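Local coordinates for protein Fc fragment of IgE receptor II (Bos taurus, PDB 6PWS) that acts as the cow IgE receptor CD23, whose C-type carbohydrate-recognition domain holds calcium ions and binds mannose-type sugar, at residues N61-W66 / S121-V127. Residues are numbered along the deposited sequence; the frame is centred on the assembly and turned at random.
Sequences NWRGSW and SELHGWV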
ATOM      1  N   ASN A  61      -1.882   3.382   9.924  1.00  4.44           N
ATOM      2  CA  ASN A  61      -1.744   4.739  10.427  1.00  4.03           C
ATOM      3  C   ASN A  61      -3.081   5.472  10.298  1.00  3.95           C
ATOM      4  O   ASN A  61      -3.679   5.496   9.218  1.00  4.32           O
ATOM      5  CB  ASN A  61      -0.646   5.435   9.613  1.00  4.47           C
ATOM      6  CG  ASN A  61      -0.226   6.768  10.196  1.00  4.50           C
ATOM      7  OD1 ASN A  61      -1.067   7.614  10.509  1.00  4.77           O
ATOM      8  ND2 ASN A  61       1.082   6.974  10.321  1.00  5.49           N
ATOM      9  N   TRP A  62      -3.565   6.053  11.401  1.00  3.91           N
ATOM     10  CA  TRP A  62      -4.884   6.676  11.413  1.00  4.29           C
ATOM     11  C   TRP A  62      -4.958   7.940  10.570  1.00  4.76           C
ATOM     12  O   TRP A  62      -6.076   8.406  10.295  1.00  6.15           O
ATOM     13  CB  TRP A  62      -5.346   6.928  12.848  1.00  4.52           C
ATOM     14  CG  TRP A  62      -5.595   5.646  13.607  1.00  4.87           C
ATOM     15  CD1 TRP A  62      -5.591   4.381  13.103  1.00  5.56           C
ATOM     16  CD2 TRP A  62      -5.875   5.517  15.007  1.00  4.92           C
ATOM     17  NE1 TRP A  62      -5.852   3.472  14.091  1.00  5.99           N
ATOM     18  CE2 TRP A  62      -6.038   4.139  15.275  1.00  5.35           C
ATOM     19  CE3 TRP A  62      -5.978   6.431  16.068  1.00  5.34           C
ATOM     20  CZ2 TRP A  62      -6.303   3.652  16.559  1.00  6.01           C
ATOM     21  CZ3 TRP A  62      -6.224   5.949  17.341  1.00  6.13           C
ATOM     22  CH2 TRP A  62      -6.385   4.571  17.575  1.00  6.37           C
ATOM     23  N   ARG A  63      -3.819   8.504  10.155  1.00  4.44           N
ATOM     24  CA  ARG A  63      -3.813   9.647   9.253  1.00  4.96           C
ATOM     25  C   ARG A  63      -3.724   9.246   7.778  1.00  5.25           C
ATOM     26  O   ARG A  63      -3.735  10.127   6.910  1.00  7.12           O
ATOM     27  CB  ARG A  63      -2.696  10.628   9.623  1.00  5.67           C
ATOM     28  CG  ARG A  63      -2.965  11.368  10.914  1.00  6.56           C
ATOM     29  CD  ARG A  63      -1.954  12.486  11.183  1.00  7.74           C
ATOM     30  NE  ARG A  63      -0.624  11.965  11.473  1.00  8.00           N
ATOM     31  CZ  ARG A  63       0.482  12.705  11.533  1.00  8.69           C
ATOM     32  NH1 ARG A  63       0.427  14.018  11.327  1.00  9.98           N
ATOM     33  NH2 ARG A  63       1.641  12.128  11.812  1.00  9.68           N
ATOM     34  N   GLY A  64      -3.660   7.955   7.474  1.00  4.37           N
ATOM     35  CA  GLY A  64      -3.626   7.474   6.101  1.00  4.64           C
ATOM     36  C   GLY A  64      -2.231   7.038   5.684  1.00  4.44           C
ATOM     37  O   GLY A  64      -1.221   7.507   6.215  1.00  5.92           O
ATOM     38  N   SER A  65      -2.170   6.126   4.704  1.00  3.97           N
ATOM     39  CA  SER A  65      -0.884   5.570   4.303  1.00  4.00           C
ATOM     40  C   SER A  65      -0.910   5.057   2.863  1.00  3.77           C
ATOM     41  O   SER A  65      -1.905   4.497   2.406  1.00  4.43           O
ATOM     42  CB  SER A  65      -0.442   4.446   5.249  1.00  4.62           C
ATOM     43  OG  SER A  65      -1.405   3.408   5.370  1.00  4.82           O
ATOM     44  N   TRP A  66       0.210   5.211   2.166  1.00  3.62           N
ATOM     45  CA  TRP A  66       0.293   4.725   0.795  1.00  3.83           C
ATOM     46  C   TRP A  66       0.405   3.200   0.731  1.00  3.82           C
ATOM     47  O   TRP A  66       1.084   2.570   1.554  1.00  4.35           O
ATOM     48  CB  TRP A  66       1.518   5.306   0.102  1.00  4.13           C
ATOM     49  CG  TRP A  66       1.468   6.771  -0.182  1.00  4.41           C
ATOM     50  CD1 TRP A  66       2.343   7.708   0.267  1.00  5.05           C
ATOM     51  CD2 TRP A  66       0.518   7.467  -0.999  1.00  4.54           C
ATOM     52  NE1 TRP A  66       2.007   8.951  -0.220  1.00  5.27           N
ATOM     53  CE2 TRP A  66       0.890   8.827  -1.006  1.00  4.96           C
ATOM     54  CE3 TRP A  66      -0.624   7.076  -1.711  1.00  4.42           C
ATOM     55  CZ2 TRP A  66       0.175   9.794  -1.715  1.00  5.64           C
ATOM     56  CZ3 TRP A  66      -1.342   8.040  -2.407  1.00  5.10           C
ATOM     57  CH2 TRP A  66      -0.934   9.383  -2.406  1.00  5.76           C
ATOM     58  N   SER A 121       0.160  13.981  -2.784  1.00  9.08           N
ATOM     59  CA  SER A 121      -0.191  14.156  -1.381  1.00  9.36           C
ATOM     60  C   SER A 121       0.935  13.643  -0.503  1.00  8.97           C
ATOM     61  O   SER A 121       1.501  12.582  -0.763  1.00  9.94           O
ATOM     62  CB  SER A 121      -1.447  13.357  -1.031  1.00 11.77           C
ATOM     63  OG  SER A 121      -2.588  13.824  -1.714  1.00 14.19           O
ATOM     64  N   GLU A 122       1.234  14.373   0.573  1.00  8.52           N
ATOM     65  CA  GLU A 122       2.326  14.006   1.477  1.00  8.75           C
ATOM     66  C   GLU A 122       1.820  13.272   2.721  1.00  8.75           C
ATOM     67  O   GLU A 122       1.736  13.817   3.828  1.00 11.10           O
ATOM     68  CB  GLU A 122       3.133  15.242   1.844  1.00 10.82           C
ATOM     69  CG  GLU A 122       3.919  15.750   0.661  1.00 14.35           C
ATOM     70  CD  GLU A 122       4.824  16.903   0.980  1.00 18.58           C
ATOM     71  OE1 GLU A 122       4.664  17.519   2.055  1.00 20.36           O
ATOM     72  OE2 GLU A 122       5.697  17.194   0.138  1.00 20.11           O
ATOM     73  N   LEU A 123       1.558  11.979   2.549  1.00  5.65           N
ATOM     74  CA  LEU A 123       1.018  11.178   3.635  1.00  5.41           C
ATOM     75  C   LEU A 123       2.106  10.824   4.642  1.00  5.41           C
ATOM     76  O   LEU A 123       3.281  10.681   4.304  1.00  6.72           O
ATOM     77  CB  LEU A 123       0.379   9.891   3.107  1.00  5.62           C
ATOM     78  CG  LEU A 123      -0.763  10.078   2.121  1.00  6.25           C
ATOM     79  CD1 LEU A 123      -1.333   8.720   1.719  1.00  5.91           C
ATOM     80  CD2 LEU A 123      -1.849  10.963   2.690  1.00  8.05           C
ATOM     81  N   HIS A 124       1.679  10.630   5.889  1.00  5.35           N
ATOM     82  CA  HIS A 124       2.594  10.368   6.995  1.00  5.88           C
ATOM     83  C   HIS A 124       2.913   8.901   7.178  1.00  5.59           C
ATOM     84  O   HIS A 124       3.785   8.566   7.988  1.00  6.78           O
ATOM     85  CB  HIS A 124       1.992  10.894   8.301  1.00  7.60           C
ATOM     86  CG  HIS A 124       1.734  12.351   8.258  1.00  9.41           C
ATOM     87  ND1 HIS A 124       2.731  13.280   8.452  1.00 10.67           N
ATOM     88  CD2 HIS A 124       0.618  13.047   7.948  1.00 10.57           C
ATOM     89  CE1 HIS A 124       2.228  14.492   8.304  1.00 11.15           C
ATOM     90  NE2 HIS A 124       0.949  14.378   7.994  1.00 11.68           N
ATOM     91  N   GLY A 125       2.209   8.024   6.470  1.00  5.40           N
ATOM     92  CA  GLY A 125       2.468   6.607   6.534  1.00  5.19           C
ATOM     93  C   GLY A 125       2.571   6.005   5.147  1.00  4.66           C
ATOM     94  O   GLY A 125       2.065   6.541   4.160  1.00  4.50           O
ATOM     95  N   TRP A 126       3.216   4.848   5.105  1.00  4.59           N
ATOM     96  CA  TRP A 126       3.395   4.105   3.860  1.00  4.92           C
ATOM     97  C   TRP A 126       3.776   2.696   4.289  1.00  5.37           C
ATOM     98  O   TRP A 126       4.423   2.532   5.329  1.00  7.62           O
ATOM     99  CB  TRP A 126       4.434   4.782   2.922  1.00  5.83           C
ATOM    100  CG  TRP A 126       5.578   5.473   3.655  1.00  6.32           C
ATOM    101  CD1 TRP A 126       5.563   6.736   4.205  1.00  6.18           C
ATOM    102  CD2 TRP A 126       6.871   4.927   3.952  1.00  6.49           C
ATOM    103  NE1 TRP A 126       6.751   6.986   4.842  1.00  6.97           N
ATOM    104  CE2 TRP A 126       7.574   5.899   4.687  1.00  6.73           C
ATOM    105  CE3 TRP A 126       7.507   3.711   3.656  1.00  7.06           C
ATOM    106  CZ2 TRP A 126       8.867   5.693   5.139  1.00  7.86           C
ATOM    107  CZ3 TRP A 126       8.792   3.511   4.107  1.00  7.88           C
ATOM    108  CH2 TRP A 126       9.460   4.496   4.835  1.00  8.25           C
ATOM    109  N   VAL A 127       3.320   1.685   3.555  1.00  4.51           N
ATOM    110  CA  VAL A 127       3.533   0.300   3.956  1.00  4.46           C
ATOM    111  C   VAL A 127       4.250  -0.427   2.831  1.00  4.58           C
ATOM    112  O   VAL A 127       3.818  -0.356   1.678  1.00  4.72           O
ATOM    113  CB  VAL A 127       2.206  -0.409   4.300  1.00  5.25           C
ATOM    114  CG1 VAL A 127       2.472  -1.823   4.774  1.00  5.99           C
ATOM    115  CG2 VAL A 127       1.415   0.388   5.342  1.00  6.15           C
TER
HETATM  116  O   HOH W   1      -0.971  10.345   6.585  1.00 10.96           O
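The parallel pairing of strands 65-67 and 123-131 in the C-type lectin fold brings Trp66 beside Trp126. Trp66 N gives a hydrogen bond to Gly125 O at 3.0 Å. Val127 N returns one to Trp66 O at 3.1 Å. Trp66 is thus gripped through both its backbone polar atoms. One residue earlier the chains stay close, with Ser65 CA 3.1 Å from Gly125 O as a CA-H...O contact, but the bonding is poorer. Gly125 N reaches Gly64 O only by a weak, bent bond, and a water joins Gly64 O to His124 N.

Two side-chain contacts flank the backbone. Leu123 CD1 sits over one face of the Trp66 indole, a CH-pi contact 3.6 Å from the centroid of the five-membered ring. With CG beside its own backbone N (chi1 -69°), the indole extends past Leu123 to Ser121. There Ser121 O lies in the ring plane at the edge, 3.2 Å from Trp66 CZ2. At the outer end the Arg63 guanidinium lies flat on the His124 imidazole, with centres 3.6 Å apart and planes 8° from parallel. The bend at chi3 (-68°) folds the arginine chain into this stack. Arg63 NH1 comes over the face of the His124 ring, so its approach to His124 NE2 has the wrong angle for a hydrogen bond. An Asx turn, Arg63 N to Asn61 OD1 at 2.9 Å, braces the type I turn that carries Arg63.

Trp66 NE1 bonds to Lys28 O and Trp126 NE1 to Gly26 O. Both indoles pack against Ala33 of helix 30-39, while strand 105-108 pairs with strand 65-67 and strand 19-25 with strand 123-131.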